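Local coordinates for uncharacterized protein (Bacteroides ovatus, PDB 4FXT) that is of unknown function but folds into two all-beta domains, the first probably transthyretin-like and the second probably immunoglobulin-like, at residues S27-L32 with V65-A70; P96-R101 with A123-E128; A114-N119 with N161-E166; V103-N108 with Q195-A200; I132-G137 with K145-K150. All blocks are in the same frame, centred on the assembly; numbering follows the deposited sequence.

Interaction 1 of 5, residues S27-L32 with V65-A70; sequences SSEFAL and VRMGNA
The flat ring of F30 and the flat guanidinium of R66 sit on one face of a strand pair, their planes almost perpendicular at 87°. It is the arginine's methylene chain, not its charge, that reaches the ring: R66 CG lies 4.0 Å from F30 CE1, approaching obliquely, and the carbonyl O of V65 comes obliquely to the same ring. Extended from CG to NE, the arginine carries its charge past the phenylalanine to D78, with which it forms a salt bridge, and to the carbonyl of P93. The other face holds A31, V65, E29 and the selenomethionine M67. Here the small A31 CB makes room for V65 CG2 and M67 CG, each at 4.0 Å. M67 bends at chi2 and chi3, which lays SE 3.8 Å from F30 C. At the loop end, S28 OG lies 3.4 Å from A70 CA and donates to S27 OG, which is also hydrogen-bonded to the carbonyl O of R24. Replacing S28 with glycine would probably leave S27 OG without this donor and open a gap beside A70 CB. Backbone bonds A31 N to V65 O (3.1 Å) and V65 N to A31 O make A31 and V65 a hydrogen-bonded antiparallel pair. Strands 28-33 and 60-68 are the inner two of a four-stranded antiparallel sheet, consistent with the transthyretin-like fold of the N-terminal domain.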
# COMPACT_ATOMS: atom_id res chain seq x y z
N SER A 27 6.05 6.78 2.62
CA SER A 27 6.83 5.76 3.33
C SER A 27 7.72 4.91 2.41
O SER A 27 8.80 4.46 2.82
CB SER A 27 5.89 4.81 4.06
OG SER A 27 5.13 4.05 3.15
N SER A 28 7.22 4.65 1.19
CA SER A 28 7.86 3.75 0.25
C SER A 28 8.35 4.47 -0.99
O SER A 28 7.75 5.46 -1.45
CB SER A 28 6.88 2.65 -0.14
OG SER A 28 6.46 2.03 1.06
N GLU A 29 9.46 3.94 -1.53
CA GLU A 29 10.18 4.46 -2.68
C GLU A 29 10.80 3.39 -3.55
O GLU A 29 10.86 2.21 -3.17
CB GLU A 29 11.33 5.36 -2.20
CG GLU A 29 10.93 6.57 -1.38
CD GLU A 29 12.05 7.30 -0.66
OE1 GLU A 29 13.24 7.14 -1.02
OE2 GLU A 29 11.71 8.05 0.29
N PHE A 30 11.29 3.84 -4.71
CA PHE A 30 12.16 3.15 -5.65
C PHE A 30 13.34 4.09 -5.92
O PHE A 30 13.22 5.30 -5.73
CB PHE A 30 11.47 2.68 -6.95
CG PHE A 30 10.29 1.77 -6.83
CD1 PHE A 30 10.39 0.55 -6.16
CD2 PHE A 30 9.13 2.01 -7.55
CE1 PHE A 30 9.28 -0.31 -6.07
CE2 PHE A 30 8.04 1.13 -7.50
CZ PHE A 30 8.11 -0.01 -6.74
N ALA A 31 14.48 3.56 -6.32
CA ALA A 31 15.63 4.39 -6.67
C ALA A 31 15.96 4.17 -8.12
O ALA A 31 15.97 3.03 -8.61
CB ALA A 31 16.82 4.09 -5.78
N LEU A 32 16.19 5.28 -8.82
CA LEU A 32 16.43 5.29 -10.24
C LEU A 32 17.90 5.70 -10.51
O LEU A 32 18.39 6.70 -9.99
CB LEU A 32 15.40 6.25 -10.84
CG LEU A 32 14.75 5.87 -12.16
CD1 LEU A 32 14.42 4.39 -12.23
CD2 LEU A 32 13.52 6.70 -12.39
N VAL A 65 15.68 0.02 -8.79
CA VAL A 65 15.85 -0.96 -7.72
C VAL A 65 14.87 -0.70 -6.61
O VAL A 65 14.50 0.44 -6.34
CB VAL A 65 17.28 -1.02 -7.13
CG1 VAL A 65 18.25 -1.68 -8.09
CG2 VAL A 65 17.78 0.36 -6.68
N ARG A 66 14.45 -1.79 -5.97
CA ARG A 66 13.55 -1.76 -4.82
C ARG A 66 14.40 -1.60 -3.58
O ARG A 66 15.41 -2.29 -3.43
CB ARG A 66 12.66 -3.02 -4.76
CG ARG A 66 11.85 -3.33 -6.02
CD ARG A 66 11.34 -4.75 -5.95
NE ARG A 66 10.85 -5.28 -7.23
CZ ARG A 66 11.63 -5.83 -8.17
NH1 ARG A 66 12.95 -5.81 -8.06
NH2 ARG A 66 11.08 -6.32 -9.28
N MSE A 67 14.04 -0.67 -2.72
CA MSE A 67 14.78 -0.39 -1.48
C MSE A 67 13.85 0.34 -0.47
O MSE A 67 12.61 0.40 -0.65
CB MSE A 67 16.07 0.43 -1.76
CG MSE A 67 15.88 1.53 -2.82
SE MSE A 67 14.52 2.91 -2.47
CE MSE A 67 15.48 3.89 -0.98
N GLY A 68 14.49 0.87 0.57
CA GLY A 68 13.82 1.62 1.62
C GLY A 68 13.09 0.73 2.60
O GLY A 68 13.55 -0.38 2.88
N ASN A 69 11.94 1.21 3.13
CA ASN A 69 11.19 0.50 4.15
C ASN A 69 9.90 -0.09 3.60
O ASN A 69 9.09 -0.61 4.39
CB ASN A 69 10.87 1.45 5.28
CG ASN A 69 12.10 1.99 5.96
OD1 ASN A 69 12.97 1.26 6.47
ND2 ASN A 69 12.15 3.29 6.05
N ALA A 70 9.73 -0.08 2.25
CA ALA A 70 8.55 -0.61 1.57
C ALA A 70 8.16 -2.04 2.07
O ALA A 70 9.05 -2.87 2.34
CB ALA A 70 8.81 -0.66 0.08

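Interaction 2 of 5, residues P96-R101 with A123-E128; sequences PYFFVR and ANANME
F98 pushes the far end of its ring against the backbone that leads into M127, with CZ 3.4 Å from M127 N and CE1 3.7 Å from N126 C, both approached obliquely. The same end touches side chains: F98 CZ meets M127 CB at 3.6 Å, and F98 CE1 meets A125 CB at 3.9 Å. The selenomethionine crosses the phenylalanine at about a right angle and adds a Met-aromatic contact, SE lying 5.4 Å from the centroid of the F98 ring and 33° off its normal. The small methyl of A125 fits between the two aromatic residues: A125 CB also touches Y97 CB at 3.8 Å. Trimming F98 to an alanine would probably open a gap beside A125 and M127 and deprive the selenium of its aromatic partner. One shell out, polar bonds position both segments. Y97 OH bonds to R74 of the N-terminal domain, while the backbone of Y97 pairs with V121 and V122. On the other segment N126 N bonds to D186, and M127 O accepts from N153. With no helix in the chain, the setting is purely strands and loops: F98 also packs on V183 and S185 of strand 176-185 and on K120 of strand 111-120, so its ring bridges the two sheets of the C-terminal domain where strand 98-108 begins and strand 127-135 starts out.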
# COMPACT_ATOMS: atom_id res chain seq x y z
N PRO A 96 5.04 -8.50 -2.05
CA PRO A 96 4.78 -8.19 -0.63
C PRO A 96 4.99 -9.41 0.27
O PRO A 96 4.95 -10.55 -0.21
CB PRO A 96 3.30 -7.75 -0.61
CG PRO A 96 2.84 -7.76 -2.00
CD PRO A 96 3.78 -8.51 -2.84
N TYR A 97 5.24 -9.17 1.58
CA TYR A 97 5.44 -10.29 2.50
C TYR A 97 4.07 -10.92 2.75
O TYR A 97 3.87 -12.13 2.59
CB TYR A 97 6.14 -9.83 3.78
CG TYR A 97 7.51 -9.24 3.49
CD1 TYR A 97 8.59 -10.06 3.18
CD2 TYR A 97 7.73 -7.87 3.54
CE1 TYR A 97 9.84 -9.53 2.88
CE2 TYR A 97 8.98 -7.32 3.27
CZ TYR A 97 10.04 -8.16 2.94
OH TYR A 97 11.30 -7.68 2.69
N PHE A 98 3.10 -10.05 3.01
CA PHE A 98 1.68 -10.31 3.15
C PHE A 98 0.92 -9.37 2.25
O PHE A 98 1.33 -8.21 2.09
CB PHE A 98 1.25 -10.17 4.62
CG PHE A 98 1.76 -11.24 5.55
CD1 PHE A 98 2.98 -11.10 6.19
CD2 PHE A 98 1.00 -12.36 5.83
CE1 PHE A 98 3.46 -12.08 7.06
CE2 PHE A 98 1.46 -13.33 6.72
CZ PHE A 98 2.69 -13.19 7.32
N PHE A 99 -0.15 -9.88 1.62
CA PHE A 99 -0.94 -9.06 0.70
C PHE A 99 -2.41 -9.02 1.15
O PHE A 99 -2.95 -10.04 1.59
CB PHE A 99 -0.81 -9.59 -0.74
CG PHE A 99 -1.58 -8.84 -1.80
CD1 PHE A 99 -1.23 -7.53 -2.16
CD2 PHE A 99 -2.61 -9.46 -2.49
CE1 PHE A 99 -1.94 -6.84 -3.15
CE2 PHE A 99 -3.31 -8.77 -3.50
CZ PHE A 99 -2.97 -7.47 -3.83
N VAL A 100 -3.04 -7.83 1.07
CA VAL A 100 -4.45 -7.65 1.43
C VAL A 100 -5.29 -7.51 0.15
O VAL A 100 -5.03 -6.58 -0.62
CB VAL A 100 -4.70 -6.43 2.38
CG1 VAL A 100 -6.11 -6.51 2.98
CG2 VAL A 100 -3.68 -6.40 3.52
N ARG A 101 -6.26 -8.41 -0.07
CA ARG A 101 -7.19 -8.27 -1.23
C ARG A 101 -8.69 -8.46 -0.86
O ARG A 101 -9.05 -8.86 0.26
CB ARG A 101 -6.88 -9.27 -2.37
CG ARG A 101 -7.33 -10.72 -2.10
CD ARG A 101 -6.92 -11.59 -3.25
NE ARG A 101 -5.47 -11.78 -3.31
CZ ARG A 101 -4.78 -11.98 -4.43
NH1 ARG A 101 -5.39 -11.93 -5.61
NH2 ARG A 101 -3.47 -12.18 -4.38
N ALA A 123 7.06 -16.99 2.37
CA ALA A 123 6.93 -18.10 3.34
C ALA A 123 7.78 -17.88 4.61
O ALA A 123 7.41 -18.33 5.71
CB ALA A 123 7.33 -19.41 2.68
N ASN A 124 8.92 -17.22 4.43
CA ASN A 124 9.92 -16.84 5.41
C ASN A 124 9.35 -15.83 6.45
O ASN A 124 9.75 -15.88 7.61
CB ASN A 124 11.07 -16.20 4.62
CG ASN A 124 12.14 -15.54 5.44
OD1 ASN A 124 12.63 -16.11 6.43
ND2 ASN A 124 12.55 -14.34 5.00
N ALA A 125 8.45 -14.90 6.00
CA ALA A 125 7.87 -13.81 6.79
C ALA A 125 6.90 -14.31 7.86
O ALA A 125 6.27 -15.34 7.69
CB ALA A 125 7.12 -12.84 5.88
N ASN A 126 6.77 -13.53 8.95
CA ASN A 126 5.89 -13.82 10.07
C ASN A 126 5.05 -12.61 10.37
O ASN A 126 5.53 -11.48 10.39
CB ASN A 126 6.70 -14.26 11.28
CG ASN A 126 7.47 -15.54 11.06
OD1 ASN A 126 8.69 -15.56 11.22
ND2 ASN A 126 6.81 -16.60 10.60
N MSE A 127 3.76 -12.86 10.56
CA MSE A 127 2.72 -11.85 10.78
C MSE A 127 2.86 -11.24 12.17
O MSE A 127 2.99 -11.99 13.15
CB MSE A 127 1.35 -12.52 10.58
CG MSE A 127 0.16 -11.70 10.99
SE MSE A 127 -1.55 -12.36 10.27
CE MSE A 127 -1.51 -14.37 10.63
N GLU A 128 2.87 -9.87 12.25
CA GLU A 128 2.98 -9.14 13.54
C GLU A 128 1.64 -8.63 14.00
O GLU A 128 1.33 -8.72 15.20
CB GLU A 128 3.96 -7.96 13.51
CG GLU A 128 5.44 -8.32 13.42
CD GLU A 128 6.37 -7.12 13.57
OE1 GLU A 128 5.84 -5.99 13.74
OE2 GLU A 128 7.61 -7.32 13.58

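Interaction 3 of 5, residues A114-N119 with N161-E166; sequences ARFTIN and NTAEIE
An antiparallel strand pair joins A114, R115 and F116 to A163, T162 and N161, strand 160-166 forming one border of a three-stranded sheet. Four backbone bonds tie it: A114 N to A163 O (2.7 Å), A163 N to A114 O, F116 N to N161 O and N161 N to F116 O. Between these two hydrogen-bonded pairs lies the non-hydrogen-bonded pair R115 and T162, whose CA atoms each make a CA-H...O contact. This sheet is one layer of the C-terminal domain, probably an immunoglobulin-like sandwich of the E-set clan. Its inward face carries F116, with chi1 at 53° placing CG between backbone N and carbonyl carbon; that swings the ring across to N161, whose carbonyl O lies 3.7 Å above one face. The small A163 CB fits at the ring's edge, 4.0 Å from F116 CE1. On the outer face R115 runs extended beside T162, and T162 CG2 sits over one face of its guanidinium, 3.8 Å from NH1, two residue types that suit this more exposed face.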
# COMPACT_ATOMS: atom_id res chain seq x y z
N ALA A 114 -15.81 -4.62 8.25
CA ALA A 114 -14.73 -4.83 7.30
C ALA A 114 -14.64 -6.29 6.91
O ALA A 114 -14.61 -7.16 7.78
CB ALA A 114 -13.41 -4.36 7.89
N ARG A 115 -14.62 -6.57 5.59
CA ARG A 115 -14.43 -7.90 5.02
C ARG A 115 -13.16 -7.86 4.18
O ARG A 115 -12.96 -6.91 3.41
CB ARG A 115 -15.64 -8.38 4.23
CG ARG A 115 -16.87 -8.44 5.12
CD ARG A 115 -18.12 -8.83 4.38
NE ARG A 115 -19.30 -8.46 5.16
CZ ARG A 115 -19.89 -9.24 6.06
NH1 ARG A 115 -19.40 -10.45 6.32
NH2 ARG A 115 -20.97 -8.81 6.71
N PHE A 116 -12.25 -8.81 4.40
CA PHE A 116 -10.94 -8.81 3.77
C PHE A 116 -10.30 -10.20 3.72
O PHE A 116 -10.60 -11.07 4.55
CB PHE A 116 -10.01 -7.85 4.54
CG PHE A 116 -9.95 -8.14 6.02
CD1 PHE A 116 -10.91 -7.61 6.89
CD2 PHE A 116 -8.97 -8.97 6.55
CE1 PHE A 116 -10.88 -7.92 8.26
CE2 PHE A 116 -8.93 -9.26 7.92
CZ PHE A 116 -9.87 -8.72 8.77
N THR A 117 -9.37 -10.38 2.79
CA THR A 117 -8.60 -11.59 2.61
C THR A 117 -7.12 -11.23 2.72
O THR A 117 -6.71 -10.14 2.29
CB THR A 117 -8.97 -12.22 1.27
OG1 THR A 117 -10.40 -12.36 1.21
CG2 THR A 117 -8.27 -13.57 1.03
N ILE A 118 -6.34 -12.13 3.33
CA ILE A 118 -4.89 -11.93 3.57
C ILE A 118 -4.14 -13.13 3.07
O ILE A 118 -4.50 -14.27 3.38
CB ILE A 118 -4.56 -11.66 5.07
CG1 ILE A 118 -5.36 -10.42 5.58
CG2 ILE A 118 -3.06 -11.51 5.30
CD1 ILE A 118 -5.26 -10.15 7.06
N ASN A 119 -3.07 -12.87 2.29
CA ASN A 119 -2.20 -13.92 1.74
C ASN A 119 -0.80 -13.82 2.31
O ASN A 119 -0.30 -12.71 2.48
CB ASN A 119 -2.14 -13.81 0.22
CG ASN A 119 -3.49 -13.87 -0.50
OD1 ASN A 119 -3.82 -12.99 -1.33
ND2 ASN A 119 -4.33 -14.86 -0.17
N ASN A 161 -12.32 -12.77 6.02
CA ASN A 161 -12.53 -12.60 7.44
C ASN A 161 -13.36 -11.34 7.63
O ASN A 161 -13.32 -10.46 6.76
CB ASN A 161 -11.22 -12.58 8.24
CG ASN A 161 -10.67 -13.96 8.47
OD1 ASN A 161 -11.17 -14.74 9.33
ND2 ASN A 161 -9.61 -14.30 7.76
N THR A 162 -14.15 -11.28 8.71
CA THR A 162 -14.97 -10.12 9.05
C THR A 162 -14.54 -9.56 10.42
O THR A 162 -14.30 -10.31 11.35
CB THR A 162 -16.46 -10.52 9.05
OG1 THR A 162 -16.81 -11.07 7.79
CG2 THR A 162 -17.40 -9.35 9.40
N ALA A 163 -14.43 -8.24 10.50
CA ALA A 163 -14.11 -7.51 11.72
C ALA A 163 -14.92 -6.21 11.77
O ALA A 163 -15.17 -5.60 10.72
CB ALA A 163 -12.62 -7.25 11.81
N GLU A 164 -15.36 -5.81 12.97
CA GLU A 164 -16.14 -4.60 13.12
C GLU A 164 -15.44 -3.61 14.02
O GLU A 164 -15.15 -3.95 15.18
CB GLU A 164 -17.53 -4.91 13.67
CG GLU A 164 -18.39 -5.74 12.76
CD GLU A 164 -19.76 -6.06 13.31
OE1 GLU A 164 -19.85 -6.46 14.50
OE2 GLU A 164 -20.73 -5.96 12.54
N ILE A 165 -15.17 -2.39 13.49
CA ILE A 165 -14.53 -1.27 14.17
C ILE A 165 -15.61 -0.22 14.46
O ILE A 165 -16.42 0.09 13.58
CB ILE A 165 -13.34 -0.69 13.35
CG1 ILE A 165 -12.58 0.41 14.14
CG2 ILE A 165 -13.77 -0.24 11.94
CD1 ILE A 165 -11.28 0.82 13.59
N GLU A 166 -15.63 0.30 15.68
CA GLU A 166 -16.58 1.30 16.11
C GLU A 166 -16.21 2.70 15.54
O GLU A 166 -15.05 3.12 15.58
CB GLU A 166 -16.64 1.34 17.64
CG GLU A 166 -17.76 2.21 18.16
CD GLU A 166 -18.04 2.07 19.64
OE1 GLU A 166 -18.41 0.96 20.08
OE2 GLU A 166 -18.03 3.11 20.34

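Interaction 4 of 5, residues V103-N108 with Q195-A200; sequences VSFAKN and QSIKVA
F105 and I197 meet across the gap between two sheets, their side chains crossing at a slant. The isoleucine touches with its far methyl: I197 CD1 comes to the edge of the F105 ring, near its plane, 3.7 Å from CE2. Its CB lies close as well, 3.8 Å from F105 CD2. The I197 chain explains this reach, for chi1 of -59° sets CG1 opposite the carbonyl carbon and chi2 of 175° stretches CD1 straight out. There it also brushes the backbone of V103, with CD1 3.6 Å from V103 O, and the V103 CG1 methyl at 4.3 Å. Strand 98-108 borders the three-stranded sheet and strand 192-200 the four-stranded one, so the contact lies along one lateral edge of the sandwich, near the surface, consistent with an immunoglobulin-like fold. The strand segments run nearly parallel, 19° apart, with axes 6.9 Å from each other at closest, and are held by apolar side chains. V199 CG1 stands opposite the backbone N, leaving CG2 to press on F105 CB at 3.6 Å, and a beta-branched residue suits the extended backbone. The F105 ring, bulky enough to span the gap, packs further on A179 and V181 of strand 176-185. At the rim, K107 lays CB 4.0 Å from A200 O while its chain runs extended as far as CE and then bends at chi4, taking NZ away to the carbonyl of G109.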
# COMPACT_ATOMS: atom_id res chain seq x y z
N VAL A 103 -11.29 -6.43 -0.41
CA VAL A 103 -11.63 -5.63 0.75
C VAL A 103 -12.89 -4.80 0.49
O VAL A 103 -13.00 -4.14 -0.53
CB VAL A 103 -10.43 -4.72 1.12
CG1 VAL A 103 -10.75 -3.85 2.31
CG2 VAL A 103 -9.20 -5.57 1.41
N SER A 104 -13.85 -4.87 1.41
CA SER A 104 -15.13 -4.18 1.37
C SER A 104 -15.51 -3.71 2.76
O SER A 104 -15.14 -4.34 3.75
CB SER A 104 -16.22 -5.06 0.79
OG SER A 104 -16.32 -6.27 1.51
N PHE A 105 -16.21 -2.56 2.83
CA PHE A 105 -16.64 -1.97 4.09
C PHE A 105 -18.10 -1.57 4.03
O PHE A 105 -18.61 -1.22 2.94
CB PHE A 105 -15.80 -0.75 4.44
CG PHE A 105 -14.31 -0.97 4.52
CD1 PHE A 105 -13.73 -1.45 5.69
CD2 PHE A 105 -13.49 -0.68 3.44
CE1 PHE A 105 -12.34 -1.66 5.76
CE2 PHE A 105 -12.11 -0.89 3.51
CZ PHE A 105 -11.54 -1.37 4.67
N ALA A 106 -18.78 -1.60 5.19
CA ALA A 106 -20.18 -1.22 5.30
C ALA A 106 -20.49 -0.67 6.67
O ALA A 106 -19.99 -1.18 7.67
CB ALA A 106 -21.07 -2.42 5.02
N LYS A 107 -21.31 0.36 6.73
CA LYS A 107 -21.76 0.91 8.01
C LYS A 107 -22.90 0.02 8.50
O LYS A 107 -23.81 -0.29 7.73
CB LYS A 107 -22.18 2.41 7.89
CG LYS A 107 -22.83 2.99 9.15
CD LYS A 107 -23.44 4.36 8.88
CE LYS A 107 -24.33 4.92 9.98
NZ LYS A 107 -23.59 5.21 11.24
N ASN A 108 -22.80 -0.45 9.75
CA ASN A 108 -23.80 -1.26 10.44
C ASN A 108 -23.89 -0.70 11.84
O ASN A 108 -23.03 -0.99 12.67
CB ASN A 108 -23.47 -2.76 10.38
CG ASN A 108 -23.66 -3.36 9.00
OD1 ASN A 108 -24.67 -3.11 8.31
ND2 ASN A 108 -22.74 -4.23 8.59
N GLN A 195 -6.83 -0.81 -0.38
CA GLN A 195 -7.06 0.52 -0.89
C GLN A 195 -7.83 1.33 0.17
O GLN A 195 -8.53 0.72 0.99
CB GLN A 195 -7.79 0.47 -2.24
CG GLN A 195 -6.85 0.07 -3.40
CD GLN A 195 -5.66 1.04 -3.66
OE1 GLN A 195 -5.83 2.28 -3.73
NE2 GLN A 195 -4.45 0.48 -3.86
N SER A 196 -7.60 2.68 0.22
CA SER A 196 -8.36 3.56 1.12
C SER A 196 -9.72 3.77 0.48
O SER A 196 -9.77 4.33 -0.61
CB SER A 196 -7.62 4.84 1.39
OG SER A 196 -8.38 5.67 2.26
N ILE A 197 -10.78 3.20 1.08
CA ILE A 197 -12.13 3.16 0.54
C ILE A 197 -13.06 4.08 1.31
O ILE A 197 -13.17 3.99 2.54
CB ILE A 197 -12.65 1.69 0.60
CG1 ILE A 197 -11.71 0.77 -0.24
CG2 ILE A 197 -14.12 1.60 0.13
CD1 ILE A 197 -12.04 -0.65 -0.18
N LYS A 198 -13.76 4.94 0.55
CA LYS A 198 -14.77 5.84 1.10
C LYS A 198 -15.99 5.04 1.55
O LYS A 198 -16.46 4.14 0.82
CB LYS A 198 -15.18 6.91 0.10
CG LYS A 198 -16.04 7.98 0.76
CD LYS A 198 -16.93 8.80 -0.17
CE LYS A 198 -16.26 9.74 -1.11
NZ LYS A 198 -17.32 10.59 -1.73
N VAL A 199 -16.49 5.34 2.75
CA VAL A 199 -17.65 4.68 3.35
C VAL A 199 -18.66 5.74 3.72
O VAL A 199 -18.36 6.58 4.58
CB VAL A 199 -17.26 3.81 4.57
CG1 VAL A 199 -18.46 3.07 5.15
CG2 VAL A 199 -16.15 2.84 4.23
N ALA A 200 -19.85 5.70 3.11
CA ALA A 200 -20.91 6.64 3.41
C ALA A 200 -21.44 6.44 4.82
O ALA A 200 -21.60 5.30 5.24
CB ALA A 200 -22.05 6.48 2.41

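Interaction 5 of 5, residues I132-G137 with K145-K150; sequences IYLGTG and KEAELK. With EDO (1,2-ethanediol), chain O.
I132 and L149 make the close-knit end of this hairpin, their side chains running alongside each other with I132 CD1 4.0 Å from L149 CD2. Their backbones are joined both ways, I132 N to L149 O and L149 N to I132 O. L134 and A147 continue this apolar face, which packs on I165 of strand 160-166. On the opposite face the buried Y133 ring lies beside E148: E148 CB is 3.6 Å from Y133 CD1, and E148 OE1 comes to the ring's edge near its plane, 3.4 Å from CE1. The ring and carboxylate planes are 36° apart. K145 adds a methylene, its CD approaching Y133 CD1 obliquely. Where strands 127-135 and 147-150 near the turn, regular pairing gives way to a classic beta bulge: L134 O accepts from both E146 N (2.7 Å) and A147 N (3.2 Å). Beyond it the arrangement is looser and faces solvent. There T136 and E146 are exposed and meet mainly through a 1,2-ethanediol, probably from the crystallisation liquor. The diol O2 accepts from T136 N (2.8 Å) and donates to E146 OE1 (3.0 Å). Its O1 accepts from G137 N. The E146 chain bends at chi2, 66°, to bring the carboxylate round to the diol. The missing side chain at G135 leaves room for the diol, since a CB there would collide with its C1, and L139 O also bonds the ligand.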
# COMPACT_ATOMS: atom_id res chain seq x y z
N ILE A 132 -7.43 -2.48 11.26
CA ILE A 132 -8.50 -1.78 10.55
C ILE A 132 -8.38 -0.33 10.97
O ILE A 132 -8.28 -0.05 12.16
CB ILE A 132 -9.94 -2.34 10.73
CG1 ILE A 132 -10.07 -3.83 10.35
CG2 ILE A 132 -10.98 -1.51 9.98
CD1 ILE A 132 -9.98 -4.64 11.45
N TYR A 133 -8.33 0.59 9.99
CA TYR A 133 -8.16 2.02 10.27
C TYR A 133 -9.31 2.83 9.67
O TYR A 133 -9.80 2.49 8.59
CB TYR A 133 -6.81 2.48 9.71
CG TYR A 133 -5.66 1.63 10.22
CD1 TYR A 133 -5.15 1.82 11.50
CD2 TYR A 133 -5.10 0.63 9.44
CE1 TYR A 133 -4.14 1.01 12.01
CE2 TYR A 133 -4.07 -0.17 9.92
CZ TYR A 133 -3.59 0.02 11.21
OH TYR A 133 -2.62 -0.79 11.74
N LEU A 134 -9.77 3.84 10.42
CA LEU A 134 -10.78 4.82 9.99
C LEU A 134 -10.17 6.20 10.05
O LEU A 134 -9.56 6.52 11.07
CB LEU A 134 -12.09 4.78 10.81
CG LEU A 134 -12.87 3.43 10.96
CD1 LEU A 134 -14.04 3.59 11.87
CD2 LEU A 134 -13.32 2.87 9.61
N GLY A 135 -10.29 6.97 8.97
CA GLY A 135 -9.74 8.32 8.87
C GLY A 135 -10.69 9.34 8.28
O GLY A 135 -11.68 8.97 7.64
N THR A 136 -10.39 10.64 8.49
CA THR A 136 -11.26 11.71 7.97
C THR A 136 -10.96 11.92 6.46
O THR A 136 -11.87 12.19 5.67
CB THR A 136 -11.13 13.04 8.76
OG1 THR A 136 -9.80 13.51 8.67
CG2 THR A 136 -11.45 12.90 10.23
N GLY A 137 -9.67 11.75 6.09
CA GLY A 137 -9.17 11.95 4.74
C GLY A 137 -8.74 10.71 3.99
O GLY A 137 -8.45 9.68 4.59
N LYS A 145 -4.79 8.31 11.54
CA LYS A 145 -6.04 7.58 11.80
C LYS A 145 -6.85 8.28 12.86
O LYS A 145 -6.29 8.95 13.73
CB LYS A 145 -5.72 6.13 12.26
CG LYS A 145 -4.73 6.16 13.43
CD LYS A 145 -4.25 4.89 13.94
CE LYS A 145 -3.03 5.10 14.84
NZ LYS A 145 -3.29 5.93 16.03
N GLU A 146 -8.18 8.09 12.79
CA GLU A 146 -9.12 8.65 13.77
C GLU A 146 -9.53 7.52 14.74
O GLU A 146 -9.92 7.78 15.88
CB GLU A 146 -10.33 9.29 13.06
CG GLU A 146 -10.89 10.47 13.82
CD GLU A 146 -9.95 11.65 13.90
OE1 GLU A 146 -9.12 11.83 12.97
OE2 GLU A 146 -10.07 12.42 14.88
N ALA A 147 -9.37 6.27 14.28
CA ALA A 147 -9.63 5.05 15.02
C ALA A 147 -8.86 3.87 14.44
O ALA A 147 -8.66 3.81 13.21
CB ALA A 147 -11.12 4.74 15.02
N GLU A 148 -8.43 2.93 15.30
CA GLU A 148 -7.75 1.71 14.84
C GLU A 148 -8.28 0.54 15.60
O GLU A 148 -8.85 0.69 16.68
CB GLU A 148 -6.21 1.76 14.92
CG GLU A 148 -5.56 1.70 16.29
CD GLU A 148 -4.04 1.55 16.31
OE1 GLU A 148 -3.47 0.99 15.35
OE2 GLU A 148 -3.44 1.92 17.34
N LEU A 149 -8.08 -0.64 15.03
CA LEU A 149 -8.44 -1.93 15.62
C LEU A 149 -7.31 -2.89 15.36
O LEU A 149 -6.99 -3.11 14.20
CB LEU A 149 -9.78 -2.41 15.05
CG LEU A 149 -10.37 -3.65 15.66
CD1 LEU A 149 -10.64 -3.45 17.15
CD2 LEU A 149 -11.66 -3.99 14.97
N LYS A 150 -6.60 -3.34 16.40
CA LYS A 150 -5.48 -4.27 16.24
C LYS A 150 -6.02 -5.68 16.51
O LYS A 150 -6.52 -5.95 17.60
CB LYS A 150 -4.32 -3.89 17.16
CG LYS A 150 -3.78 -2.47 16.93
CD LYS A 150 -2.65 -2.00 17.88
CE LYS A 150 -1.30 -2.65 17.71
NZ LYS A 150 -0.28 -2.07 18.63
C1 EDO O . -6.59 10.36 8.51
O1 EDO O . -6.98 11.21 7.42
C2 EDO O . -6.84 10.98 9.93
O2 EDO O . -8.22 11.08 10.26

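How the interactions relate
Interaction 1 stands alone in the N-terminal domain, its centre 18 Å from that of interaction 2, nearest atoms about 5 Å apart; R74 bonds to both G68 O and Y97 OH. The other four lie in the C-terminal domain, probably an immunoglobulin-like sandwich. Interactions 2 and 3 join where R101 NE meets N119 OD1 at 2.8 Å, and interactions 3 and 4 share a sheet through R115 N and S104 O (2.9 Å). Interactions 3 and 5 face each other across the core, A163 CB lying 3.7 Å from I132 CD1. Interactions 4 and 5 reach opposite border strands of one four-stranded sheet without touching. The ethanediol belongs to interaction 5; no active site is known.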